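Local structure of fibronectin-binding protein (Streptococcus pyogenes, 5A0L) at residues Y20-Y25 / S42-A47; I103-G106 / N110-G113; K145-E150 / S159-M164. The protein is a cell-surface adhesin whose N-terminal domain holds an internal thioester that mediates covalent binding to the host. All coordinates share one frame; numbering follows the deposited sequence.

Contact 1. Residues Y20-Y25 / S42-A47; sequences YGYDSY and SKEYQA
In the antiparallel six-stranded barrel, Tyr22 of strand 19-23 reaches across to Glu44 of segment 42-47, on the chain that forms strand 45-49. The two strands are not direct neighbours, since strand 35-39 lies between them in the sheet. A single hydrogen bond carries the contact. Tyr22 OH donates to Glu44 OE1 over 2.7 Å and meets the anti lone pair, the one facing away from the other carboxylate oxygen. Glu44 OE1 lies at the edge of the Tyr22 ring, in its plane. The ring and the carboxylate are turned 42° from each other, and the two side chains cross at about a right angle. Glu44 CG sits between its backbone N and carbonyl carbon (chi1 75°), and the chain is extended beyond it. The phenol oxygen also sits against the start of that side chain, with Tyr22 OH 3.2 Å from Glu44 CB. The charge on the carboxylate probably strengthens the phenol bond. Tyr22 is buried and Glu44 only partly so, which puts the bond near the surface. Lys36 and Asn38 of the intervening strand 35-39 touch the Tyr22 side chain, as do Pro8 and Thr60 from loops.

Contact 2. Residues I103-G106 / N110-G113; sequences IYNG and NANG
Tyr104 and Asn105, at the end of helix 92-105, meet the type I beta turn Asn110 to Gly113 that follows shortly in the chain. The tight part is a set of direct bonds and one bridging water. Ala111 N gives its hydrogen to Tyr104 O over 3.0 Å. Asn110 N gives its own to Gly106 O at 2.8 Å. Gly106 is the first residue to leave the helical conformation, so the turn closes directly onto the helix end. Asn112 ND2 then reaches Asn105 OD1 at 2.8 Å, with an N-H...O angle of 163°. The two amides are nearly coplanar, 22° apart, and the bond uses a lone pair of the carbonyl oxygen. A water bridges the same two residues, donating to Asn105 O and Asn105 OD1 and accepting from Asn112 N at 2.9 Å. The Ala111 methyl lies over one face of the Tyr104 ring, although its exact distance there is doubtful.

The solvent side is that of the turn, where Asn110, Ala111 and Asn112 are all partly exposed, while Asn105 and Gly106 are buried. Asn110 CG lies anti to the backbone N (chi1 -174°), and its amide is engaged outside the two segments, with OD1 accepting from Met115 N.

Asn105 OD1 therefore takes two bonds, from Asn112 ND2 and from the water, while Asn105 ND2 donates to Asn101 O. With both ends of the amide engaged, its flip state is fixed, and a buried asparagine joins the helix to the turn without any charged group.

Contact 3. Residues K145-E150 / S159-M164; sequences KMWERE and SQVTLM
Trp147 has its indole held between two methionines, Met164 from across the contact on one face and Met146 from its own segment on the other. This is a Met-aromatic contact between the start of helix 148-152 and helix 158-172, the two helices being linked by a short loop. Met164 CE stands over the six-membered ring of Trp147, 3.7 Å from its centroid and only 8° off the normal, a CH-pi contact. The sulfur is farther off, with Met164 SD 5.0 Å from the same centroid. Met164 bends at its last torsion (chi3 71°), which brings the methyl over the ring. Nearer the helix backbone, Met164 CB touches Trp147 CZ3 at 3.8 Å. On the opposite face, Met146 CB is offset toward the rim of the indole, and Glu150 OE1 lies in plane at the ring edge.

Trp147 sits at the N-cap position of helix 148-152 and is the third residue of a type II beta turn from Lys145 to Glu148. Its positive phi of 65° suits that place in the turn. No hydrogen bond crosses between the segments, and the join is largely apolar. Leu125 and Leu168 also touch the indole, while Asn122 and Val126 of helix 120-135 touch Met164.

Val161 completes the contact beside the ring. Its CG1 lies 3.9 Å from Trp147 CB. The same methyl comes within 3.6 Å of Met146 O, a carbonyl oxygen that accepts a hydrogen bond from Arg165 NE.

How the contacts relate
The contacts follow one another along the chain, each closing before the next opens. Contact 1 belongs to the barrel, while contacts 2 and 3 belong to the helical part. The centres of contact 1 and contact 2 are about 20 Å apart. Those of contact 1 and contact 3 are about 27 Å apart, and those of contact 2 and contact 3 about 19 Å. None touches another. Helix 120-135 relates all three. Tyr25 and Gln46 from the segments of contact 1 touch it, the loop of contact 2 leads into it, and contact 3 packs on it through Trp147 and Met164. The barrel and the helical part of the protein thus meet along this helix.

Contact 1. Residues Y20-Y25 / S42-A47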
ATOM      1  N   TYR A  20     -14.552  -7.612  -2.022  1.00 14.07           N
ATOM      2  CA  TYR A  20     -14.826  -6.700  -0.918  1.00 13.42           C
ATOM      3  C   TYR A  20     -13.491  -6.137  -0.406  1.00 12.86           C
ATOM      4  O   TYR A  20     -12.581  -6.913  -0.111  1.00 14.53           O
ATOM      5  CB  TYR A  20     -15.550  -7.473   0.182  1.00 14.29           C
ATOM      6  CG  TYR A  20     -15.948  -6.709   1.426  1.00 14.48           C
ATOM      7  CD1 TYR A  20     -16.400  -5.418   1.400  1.00 15.87           C
ATOM      8  CD2 TYR A  20     -15.846  -7.319   2.663  1.00 15.02           C
ATOM      9  CE1 TYR A  20     -16.754  -4.743   2.553  1.00 16.83           C
ATOM     10  CE2 TYR A  20     -16.186  -6.680   3.824  1.00 17.08           C
ATOM     11  CZ  TYR A  20     -16.623  -5.385   3.804  1.00 15.67           C
ATOM     12  OH  TYR A  20     -16.972  -4.724   4.957  1.00 17.02           O
ATOM     13  N   GLY A  21     -13.391  -4.807  -0.333  1.00 12.64           N
ATOM     14  CA  GLY A  21     -12.261  -4.129   0.212  1.00 13.22           C
ATOM     15  C   GLY A  21     -12.658  -3.382   1.454  1.00 13.38           C
ATOM     16  O   GLY A  21     -13.685  -2.687   1.446  1.00 15.21           O
ATOM     17  N   TYR A  22     -11.839  -3.444   2.493  1.00 12.93           N
ATOM     18  CA  TYR A  22     -12.249  -2.966   3.791  1.00 13.03           C
ATOM     19  C   TYR A  22     -11.060  -2.597   4.653  1.00 12.33           C
ATOM     20  O   TYR A  22      -9.938  -3.110   4.466  1.00 14.09           O
ATOM     21  CB  TYR A  22     -13.096  -4.027   4.563  1.00 14.76           C
ATOM     22  CG  TYR A  22     -12.530  -5.429   4.519  1.00 14.33           C
ATOM     23  CD1 TYR A  22     -12.763  -6.263   3.437  1.00 15.06           C
ATOM     24  CD2 TYR A  22     -11.772  -5.951   5.589  1.00 14.75           C
ATOM     25  CE1 TYR A  22     -12.282  -7.565   3.384  1.00 15.27           C
ATOM     26  CE2 TYR A  22     -11.310  -7.264   5.543  1.00 16.33           C
ATOM     27  CZ  TYR A  22     -11.569  -8.061   4.446  1.00 15.58           C
ATOM     28  OH  TYR A  22     -11.118  -9.370   4.344  1.00 17.42           O
ATOM     29  N   ASP A  23     -11.285  -1.688   5.597  1.00 12.90           N
ATOM     30  CA  ASP A  23     -10.259  -1.315   6.572  1.00 13.69           C
ATOM     31  C   ASP A  23     -10.460  -2.179   7.813  1.00 14.18           C
ATOM     32  O   ASP A  23     -11.470  -2.037   8.493  1.00 15.37           O
ATOM     33  CB  ASP A  23     -10.356   0.154   6.914  1.00 14.04           C
ATOM     34  CG  ASP A  23      -9.247   0.643   7.813  1.00 15.49           C
ATOM     35  OD1 ASP A  23      -8.345  -0.136   8.200  1.00 15.54           O
ATOM     36  OD2 ASP A  23      -9.284   1.851   8.142  1.00 19.60           O
ATOM     37  N   SER A  24      -9.497  -3.061   8.102  1.00 14.86           N
ATOM     38  CA  SER A  24      -9.559  -3.989   9.215  1.00 15.98           C
ATOM     39  C   SER A  24      -9.036  -3.387  10.503  1.00 16.18           C
ATOM     40  O   SER A  24      -9.114  -4.044  11.572  1.00 19.28           O
ATOM     41  CB  SER A  24      -8.791  -5.266   8.862  1.00 17.04           C
ATOM     42  OG  SER A  24      -7.395  -5.073   8.851  1.00 18.46           O
ATOM     43  N   TYR A  25      -8.507  -2.169  10.485  1.00 15.60           N
ATOM     44  CA  TYR A  25      -8.034  -1.536  11.734  1.00 17.05           C
ATOM     45  C   TYR A  25      -9.239  -1.156  12.601  1.00 17.15           C
ATOM     46  O   TYR A  25     -10.197  -0.548  12.113  1.00 18.41           O
ATOM     47  CB  TYR A  25      -7.193  -0.294  11.431  1.00 17.78           C
ATOM     48  CG  TYR A  25      -6.703   0.447  12.662  1.00 17.42           C
ATOM     49  CD1 TYR A  25      -5.862  -0.161  13.578  1.00 18.46           C
ATOM     50  CD2 TYR A  25      -7.097   1.751  12.913  1.00 18.50           C
ATOM     51  CE1 TYR A  25      -5.432   0.513  14.711  1.00 19.83           C
ATOM     52  CE2 TYR A  25      -6.654   2.432  14.021  1.00 19.33           C
ATOM     53  CZ  TYR A  25      -5.796   1.813  14.915  1.00 18.99           C
ATOM     54  OH  TYR A  25      -5.376   2.494  16.024  1.00 22.01           O
ATOM     55  N   SER A  42     -13.576 -15.638   1.192  1.00 18.37           N
ATOM     56  CA  SER A  42     -12.280 -16.286   1.011  1.00 20.39           C
ATOM     57  C   SER A  42     -11.264 -15.752   1.977  1.00 18.46           C
ATOM     58  O   SER A  42     -11.474 -14.732   2.639  1.00 18.65           O
ATOM     59  CB  SER A  42     -11.723 -15.992  -0.409  1.00 20.80           C
ATOM     60  OG  SER A  42     -11.227 -14.614  -0.573  1.00 21.36           O
ATOM     61  N   LYS A  43     -10.091 -16.388   1.975  1.00 20.40           N
ATOM     62  CA  LYS A  43      -8.966 -15.820   2.657  1.00 20.78           C
ATOM     63  C   LYS A  43      -8.705 -14.404   2.133  1.00 18.87           C
ATOM     64  O   LYS A  43      -8.969 -14.078   0.939  1.00 20.77           O
ATOM     65  CB  LYS A  43      -7.732 -16.676   2.503  1.00 30.80           C
ATOM     66  CG  LYS A  43      -6.858 -16.366   1.299  1.00 42.71           C
ATOM     67  CD  LYS A  43      -5.384 -16.467   1.656  1.00 50.67           C
ATOM     68  N   GLU A  44      -8.230 -13.566   3.036  1.00 16.57           N
ATOM     69  CA  GLU A  44      -8.033 -12.154   2.761  1.00 16.42           C
ATOM     70  C   GLU A  44      -6.587 -11.856   2.434  1.00 16.65           C
ATOM     71  O   GLU A  44      -5.672 -12.592   2.845  1.00 18.49           O
ATOM     72  CB  GLU A  44      -8.537 -11.264   3.910  1.00 18.78           C
ATOM     73  CG  GLU A  44      -7.659 -11.236   5.122  1.00 19.53           C
ATOM     74  CD  GLU A  44      -8.212 -10.478   6.330  1.00 19.99           C
ATOM     75  OE1 GLU A  44      -9.373 -10.011   6.321  1.00 21.03           O
ATOM     76  OE2 GLU A  44      -7.494 -10.419   7.355  1.00 26.51           O
ATOM     77  N   TYR A  45      -6.402 -10.751   1.718  1.00 14.84           N
ATOM     78  CA  TYR A  45      -5.121 -10.312   1.253  1.00 14.71           C
ATOM     79  C   TYR A  45      -4.846  -8.895   1.689  1.00 13.48           C
ATOM     80  O   TYR A  45      -5.743  -8.037   1.633  1.00 14.89           O
ATOM     81  CB  TYR A  45      -5.075 -10.389  -0.261  1.00 16.00           C
ATOM     82  CG  TYR A  45      -5.180 -11.775  -0.816  1.00 16.87           C
ATOM     83  CD1 TYR A  45      -6.402 -12.378  -1.007  1.00 19.21           C
ATOM     84  CD2 TYR A  45      -4.029 -12.491  -1.137  1.00 20.22           C
ATOM     85  CE1 TYR A  45      -6.499 -13.685  -1.501  1.00 23.09           C
ATOM     86  CE2 TYR A  45      -4.102 -13.781  -1.642  1.00 23.64           C
ATOM     87  CZ  TYR A  45      -5.331 -14.380  -1.825  1.00 25.75           C
ATOM     88  OH  TYR A  45      -5.385 -15.663  -2.336  1.00 32.22           O
ATOM     89  N   GLN A  46      -3.604  -8.593   2.036  1.00 14.33           N
ATOM     90  CA  GLN A  46      -3.202  -7.246   2.418  1.00 13.51           C
ATOM     91  C   GLN A  46      -3.228  -6.306   1.184  1.00 12.99           C
ATOM     92  O   GLN A  46      -2.761  -6.687   0.088  1.00 13.73           O
ATOM     93  CB  GLN A  46      -1.764  -7.269   2.943  1.00 14.38           C
ATOM     94  CG  GLN A  46      -1.248  -5.964   3.494  1.00 15.62           C
ATOM     95  CD  GLN A  46      -1.936  -5.605   4.777  1.00 15.06           C
ATOM     96  OE1 GLN A  46      -1.920  -6.399   5.715  1.00 16.75           O
ATOM     97  NE2 GLN A  46      -2.525  -4.425   4.853  1.00 16.15           N
ATOM     98  N   ALA A  47      -3.679  -5.069   1.401  1.00 12.27           N
ATOM     99  CA  ALA A  47      -3.703  -4.048   0.379  1.00 12.02           C
ATOM    100  C   ALA A  47      -3.249  -2.705   0.924  1.00 11.74           C
ATOM    101  O   ALA A  47      -3.131  -2.502   2.143  1.00 13.09           O
ATOM    102  CB  ALA A  47      -5.077  -3.946  -0.241  1.00 15.37           C
TER

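Contact 2. Residues I103-G106 / N110-G113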
ATOM      1  N   ILE A 103       6.988  -2.722  -2.738  1.00 10.72           N
ATOM      2  CA  ILE A 103       6.113  -3.672  -2.051  1.00 11.26           C
ATOM      3  C   ILE A 103       6.937  -4.870  -1.543  1.00 10.61           C
ATOM      4  O   ILE A 103       6.711  -5.328  -0.414  1.00 11.94           O
ATOM      5  CB  ILE A 103       4.943  -4.105  -2.954  1.00 10.78           C
ATOM      6  CG1 ILE A 103       3.984  -2.936  -3.227  1.00 11.91           C
ATOM      7  CG2 ILE A 103       4.219  -5.293  -2.404  1.00 11.94           C
ATOM      8  CD1 ILE A 103       3.217  -2.478  -2.035  1.00 13.62           C
ATOM      9  N   TYR A 104       7.844  -5.393  -2.365  1.00 11.00           N
ATOM     10  CA  TYR A 104       8.598  -6.565  -1.973  1.00 11.35           C
ATOM     11  C   TYR A 104       9.458  -6.295  -0.722  1.00 11.10           C
ATOM     12  O   TYR A 104       9.709  -7.212   0.081  1.00 12.31           O
ATOM     13  CB  TYR A 104       9.468  -7.028  -3.153  1.00 12.38           C
ATOM     14  CG  TYR A 104      10.092  -8.382  -2.952  1.00 13.03           C
ATOM     15  CD1 TYR A 104       9.299  -9.508  -2.689  1.00 15.34           C
ATOM     16  CD2 TYR A 104      11.487  -8.566  -3.078  1.00 14.95           C
ATOM     17  CE1 TYR A 104       9.877 -10.756  -2.469  1.00 17.39           C
ATOM     18  CE2 TYR A 104      12.052  -9.825  -2.895  1.00 16.31           C
ATOM     19  CZ  TYR A 104      11.250 -10.915  -2.623  1.00 17.52           C
ATOM     20  OH  TYR A 104      11.788 -12.176  -2.371  1.00 20.99           O
ATOM     21  N   ASN A 105       9.888  -5.046  -0.571  1.00 10.91           N
ATOM     22  CA  ASN A 105      10.708  -4.632   0.546  1.00 11.19           C
ATOM     23  C   ASN A 105       9.956  -4.109   1.765  1.00 11.47           C
ATOM     24  O   ASN A 105      10.537  -3.955   2.838  1.00 12.40           O
ATOM     25  CB  ASN A 105      11.765  -3.646   0.089  1.00 11.20           C
ATOM     26  CG  ASN A 105      12.871  -4.355  -0.605  1.00 12.79           C
ATOM     27  OD1 ASN A 105      13.703  -4.988   0.074  1.00 13.84           O
ATOM     28  ND2 ASN A 105      12.865  -4.400  -1.947  1.00 12.76           N
ATOM     29  N   GLY A 106       8.669  -3.814   1.580  1.00 11.42           N
ATOM     30  CA  GLY A 106       7.814  -3.265   2.624  1.00 11.20           C
ATOM     31  C   GLY A 106       6.997  -4.351   3.308  1.00 12.02           C
ATOM     32  O   GLY A 106       7.312  -5.536   3.266  1.00 13.24           O
ATOM     33  N   ASN A 110       8.940  -7.773   3.274  1.00 11.52           N
ATOM     34  CA  ASN A 110      10.136  -7.362   4.035  1.00 11.53           C
ATOM     35  C   ASN A 110      11.370  -8.096   3.566  1.00 11.80           C
ATOM     36  O   ASN A 110      12.185  -8.591   4.385  1.00 12.98           O
ATOM     37  CB  ASN A 110       9.906  -7.586   5.536  1.00 12.30           C
ATOM     38  CG  ASN A 110      11.037  -7.049   6.377  1.00 12.37           C
ATOM     39  OD1 ASN A 110      11.695  -6.074   6.001  1.00 12.60           O
ATOM     40  ND2 ASN A 110      11.231  -7.645   7.573  1.00 13.52           N
ATOM     41  N   ALA A 111      11.595  -8.147   2.247  1.00 11.41           N
ATOM     42  CA  ALA A 111      12.552  -9.143   1.726  1.00 12.13           C
ATOM     43  C   ALA A 111      14.001  -8.863   2.099  1.00 12.15           C
ATOM     44  O   ALA A 111      14.794  -9.820   2.098  1.00 14.17           O
ATOM     45  CB  ALA A 111      12.453  -9.235   0.208  1.00 13.37           C
ATOM     46  N   ASN A 112      14.332  -7.610   2.403  1.00 11.55           N
ATOM     47  CA  ASN A 112      15.688  -7.230   2.755  1.00 12.32           C
ATOM     48  C   ASN A 112      15.817  -6.687   4.173  1.00 13.18           C
ATOM     49  O   ASN A 112      16.829  -6.107   4.537  1.00 14.49           O
ATOM     50  CB  ASN A 112      16.286  -6.289   1.691  1.00 13.23           C
ATOM     51  CG  ASN A 112      16.559  -7.031   0.424  1.00 12.47           C
ATOM     52  OD1 ASN A 112      17.579  -7.722   0.322  1.00 15.62           O
ATOM     53  ND2 ASN A 112      15.660  -6.925  -0.552  1.00 12.67           N
ATOM     54  N   GLY A 113      14.766  -6.902   4.974  1.00 12.56           N
ATOM     55  CA  GLY A 113      14.806  -6.529   6.374  1.00 13.57           C
ATOM     56  C   GLY A 113      14.565  -5.096   6.692  1.00 12.32           C
ATOM     57  O   GLY A 113      14.700  -4.671   7.850  1.00 13.81           O
TER
HETATM   58  O   HOH W   1      13.125  -5.043   2.929  1.00 14.08           O

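Contact 3. Residues K145-E150 / S159-M164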
ATOM      1  N   LYS A 145      12.085  14.499   9.848  1.00 19.78           N
ATOM      2  CA  LYS A 145      11.120  15.079  10.778  1.00 20.26           C
ATOM      3  C   LYS A 145       9.768  14.378  10.762  1.00 19.32           C
ATOM      4  O   LYS A 145       8.881  14.757  11.499  1.00 20.16           O
ATOM      5  CB  LYS A 145      10.939  16.579  10.490  1.00 21.66           C
ATOM      6  CG  LYS A 145      12.144  17.436  10.848  1.00 25.04           C
ATOM      7  CD  LYS A 145      12.006  18.852  10.348  1.00 27.25           C
ATOM      8  CE  LYS A 145      13.061  19.755  10.978  1.00 30.57           C
ATOM      9  NZ  LYS A 145      14.458  19.258  10.748  1.00 37.88           N
ATOM     10  N   MET A 146       9.596  13.356   9.936  1.00 17.89           N
ATOM     11  CA  MET A 146       8.284  12.709   9.854  1.00 15.88           C
ATOM     12  C   MET A 146       7.942  12.036  11.166  1.00 15.88           C
ATOM     13  O   MET A 146       8.791  11.405  11.805  1.00 16.59           O
ATOM     14  CB  MET A 146       8.219  11.734   8.688  1.00 17.88           C
ATOM     15  CG  MET A 146       8.128  12.463   7.357  1.00 18.59           C
ATOM     16  SD  MET A 146       8.125  11.335   5.950  1.00 19.94           S
ATOM     17  CE  MET A 146       6.494  10.680   6.054  1.00 21.32           C
ATOM     18  N   TRP A 147       6.672  12.178  11.537  1.00 16.01           N
ATOM     19  CA  TRP A 147       6.113  11.598  12.774  1.00 16.41           C
ATOM     20  C   TRP A 147       6.718  12.192  14.060  1.00 16.58           C
ATOM     21  O   TRP A 147       6.535  11.637  15.156  1.00 19.15           O
ATOM     22  CB  TRP A 147       6.203  10.053  12.759  1.00 17.20           C
ATOM     23  CG  TRP A 147       5.587   9.468  11.551  1.00 17.04           C
ATOM     24  CD1 TRP A 147       4.276   9.492  11.219  1.00 20.38           C
ATOM     25  CD2 TRP A 147       6.263   8.790  10.478  1.00 17.46           C
ATOM     26  NE1 TRP A 147       4.091   8.876  10.001  1.00 22.33           N
ATOM     27  CE2 TRP A 147       5.300   8.439   9.525  1.00 19.84           C
ATOM     28  CE3 TRP A 147       7.592   8.454  10.242  1.00 17.36           C
ATOM     29  CZ2 TRP A 147       5.617   7.731   8.374  1.00 20.35           C
ATOM     30  CZ3 TRP A 147       7.911   7.761   9.089  1.00 19.19           C
ATOM     31  CH2 TRP A 147       6.935   7.415   8.167  1.00 19.84           C
ATOM     32  N   GLU A 148       7.413  13.316  13.958  1.00 16.75           N
ATOM     33  CA  GLU A 148       7.936  13.951  15.148  1.00 17.11           C
ATOM     34  C   GLU A 148       6.801  14.380  16.098  1.00 18.98           C
ATOM     35  O   GLU A 148       6.980  14.393  17.318  1.00 20.00           O
ATOM     36  CB  GLU A 148       8.828  15.132  14.788  1.00 18.61           C
ATOM     37  CG  GLU A 148       9.607  15.707  15.962  1.00 20.20           C
ATOM     38  CD  GLU A 148      10.655  14.793  16.594  1.00 23.89           C
ATOM     39  OE1 GLU A 148      10.994  13.734  16.056  1.00 26.01           O
ATOM     40  OE2 GLU A 148      11.162  15.204  17.654  1.00 31.95           O
ATOM     41  N   ARG A 149       5.648  14.798  15.548  1.00 16.84           N
ATOM     42  CA  ARG A 149       4.535  15.158  16.411  1.00 19.36           C
ATOM     43  C   ARG A 149       4.139  13.968  17.295  1.00 18.67           C
ATOM     44  O   ARG A 149       3.944  14.109  18.521  1.00 21.07           O
ATOM     45  CB  ARG A 149       3.350  15.654  15.602  1.00 21.37           C
ATOM     46  CG  ARG A 149       2.219  16.182  16.472  1.00 23.51           C
ATOM     47  CD  ARG A 149       1.074  16.755  15.632  1.00 23.81           C
ATOM     48  NE  ARG A 149       1.459  17.993  14.947  1.00 24.30           N
ATOM     49  CZ  ARG A 149       0.684  18.642  14.079  1.00 25.06           C
ATOM     50  NH1 ARG A 149      -0.523  18.173  13.792  1.00 27.30           N
ATOM     51  NH2 ARG A 149       1.119  19.742  13.485  1.00 27.24           N
ATOM     52  N   GLU A 150       4.042  12.788  16.687  1.00 19.63           N
ATOM     53  CA  GLU A 150       3.784  11.561  17.435  1.00 21.22           C
ATOM     54  C   GLU A 150       4.830  11.253  18.513  1.00 23.44           C
ATOM     55  O   GLU A 150       4.478  10.820  19.586  1.00 24.06           O
ATOM     56  CB  GLU A 150       3.652  10.381  16.481  1.00 22.35           C
ATOM     57  CG  GLU A 150       2.349  10.349  15.692  1.00 22.37           C
ATOM     58  CD  GLU A 150       2.246  11.279  14.498  1.00 24.53           C
ATOM     59  OE1 GLU A 150       3.219  11.949  14.070  1.00 23.40           O
ATOM     60  OE2 GLU A 150       1.128  11.313  13.955  1.00 35.33           O
ATOM     61  N   SER A 159      12.283   5.165  19.371  1.00 34.98           N
ATOM     62  CA  SER A 159      12.887   4.006  18.728  1.00 31.00           C
ATOM     63  C   SER A 159      12.112   3.547  17.495  1.00 28.50           C
ATOM     64  O   SER A 159      12.738   3.296  16.438  1.00 29.95           O
ATOM     65  CB  SER A 159      13.097   2.840  19.707  1.00 33.83           C
ATOM     66  OG  SER A 159      11.863   2.243  20.121  1.00 42.92           O
ATOM     67  N   GLN A 160      10.771   3.457  17.578  1.00 30.46           N
ATOM     68  CA  GLN A 160       9.983   3.024  16.414  1.00 23.92           C
ATOM     69  C   GLN A 160      10.142   4.074  15.284  1.00 19.34           C
ATOM     70  O   GLN A 160      10.292   3.707  14.123  1.00 17.38           O
ATOM     71  CB  GLN A 160       8.442   2.814  16.673  1.00 24.79           C
ATOM     72  CG  GLN A 160       7.977   1.521  17.351  1.00 22.82           C
ATOM     73  CD  GLN A 160       8.106   0.384  16.364  1.00 24.06           C
ATOM     74  OE1 GLN A 160       7.326   0.256  15.398  1.00 18.18           O
ATOM     75  NE2 GLN A 160       9.111  -0.429  16.573  1.00 24.13           N
ATOM     76  N   VAL A 161      10.064   5.361  15.628  1.00 19.50           N
ATOM     77  CA  VAL A 161      10.077   6.394  14.592  1.00 17.87           C
ATOM     78  C   VAL A 161      11.439   6.421  13.886  1.00 18.40           C
ATOM     79  O   VAL A 161      11.487   6.607  12.673  1.00 16.71           O
ATOM     80  CB  VAL A 161       9.639   7.770  15.149  1.00 19.03           C
ATOM     81  CG1 VAL A 161       9.692   8.823  14.089  1.00 20.90           C
ATOM     82  CG2 VAL A 161       8.154   7.745  15.555  1.00 25.18           C
ATOM     83  N   THR A 162      12.535   6.204  14.610  1.00 20.86           N
ATOM     84  CA  THR A 162      13.832   6.153  13.963  1.00 21.67           C
ATOM     85  C   THR A 162      13.866   5.005  12.933  1.00 19.16           C
ATOM     86  O   THR A 162      14.352   5.175  11.790  1.00 19.87           O
ATOM     87  CB  THR A 162      14.939   6.013  15.016  1.00 27.67           C
ATOM     88  OG1 THR A 162      14.885   7.147  15.895  1.00 36.23           O
ATOM     89  CG2 THR A 162      16.309   5.932  14.363  1.00 33.47           C
ATOM     90  N   LEU A 163      13.357   3.836  13.312  1.00 18.15           N
ATOM     91  CA  LEU A 163      13.304   2.712  12.356  1.00 17.43           C
ATOM     92  C   LEU A 163      12.458   3.078  11.132  1.00 14.85           C
ATOM     93  O   LEU A 163      12.801   2.758   9.993  1.00 15.60           O
ATOM     94  CB  LEU A 163      12.717   1.440  13.002  1.00 16.64           C
ATOM     95  CG  LEU A 163      13.559   0.766  14.101  1.00 18.31           C
ATOM     96  CD1 LEU A 163      12.750  -0.382  14.666  1.00 19.37           C
ATOM     97  CD2 LEU A 163      14.904   0.330  13.586  1.00 21.04           C
ATOM     98  N   MET A 164      11.306   3.700  11.386  1.00 14.34           N
ATOM     99  CA  MET A 164      10.377   4.048  10.290  1.00 13.59           C
ATOM    100  C   MET A 164      10.997   5.009   9.277  1.00 13.37           C
ATOM    101  O   MET A 164      10.856   4.815   8.064  1.00 14.01           O
ATOM    102  CB  MET A 164       9.119   4.680  10.887  1.00 14.64           C
ATOM    103  CG  MET A 164       8.235   3.681  11.682  1.00 15.00           C
ATOM    104  SD  MET A 164       7.005   4.520  12.729  1.00 15.94           S
ATOM    105  CE  MET A 164       5.868   5.141  11.470  1.00 14.79           C
TER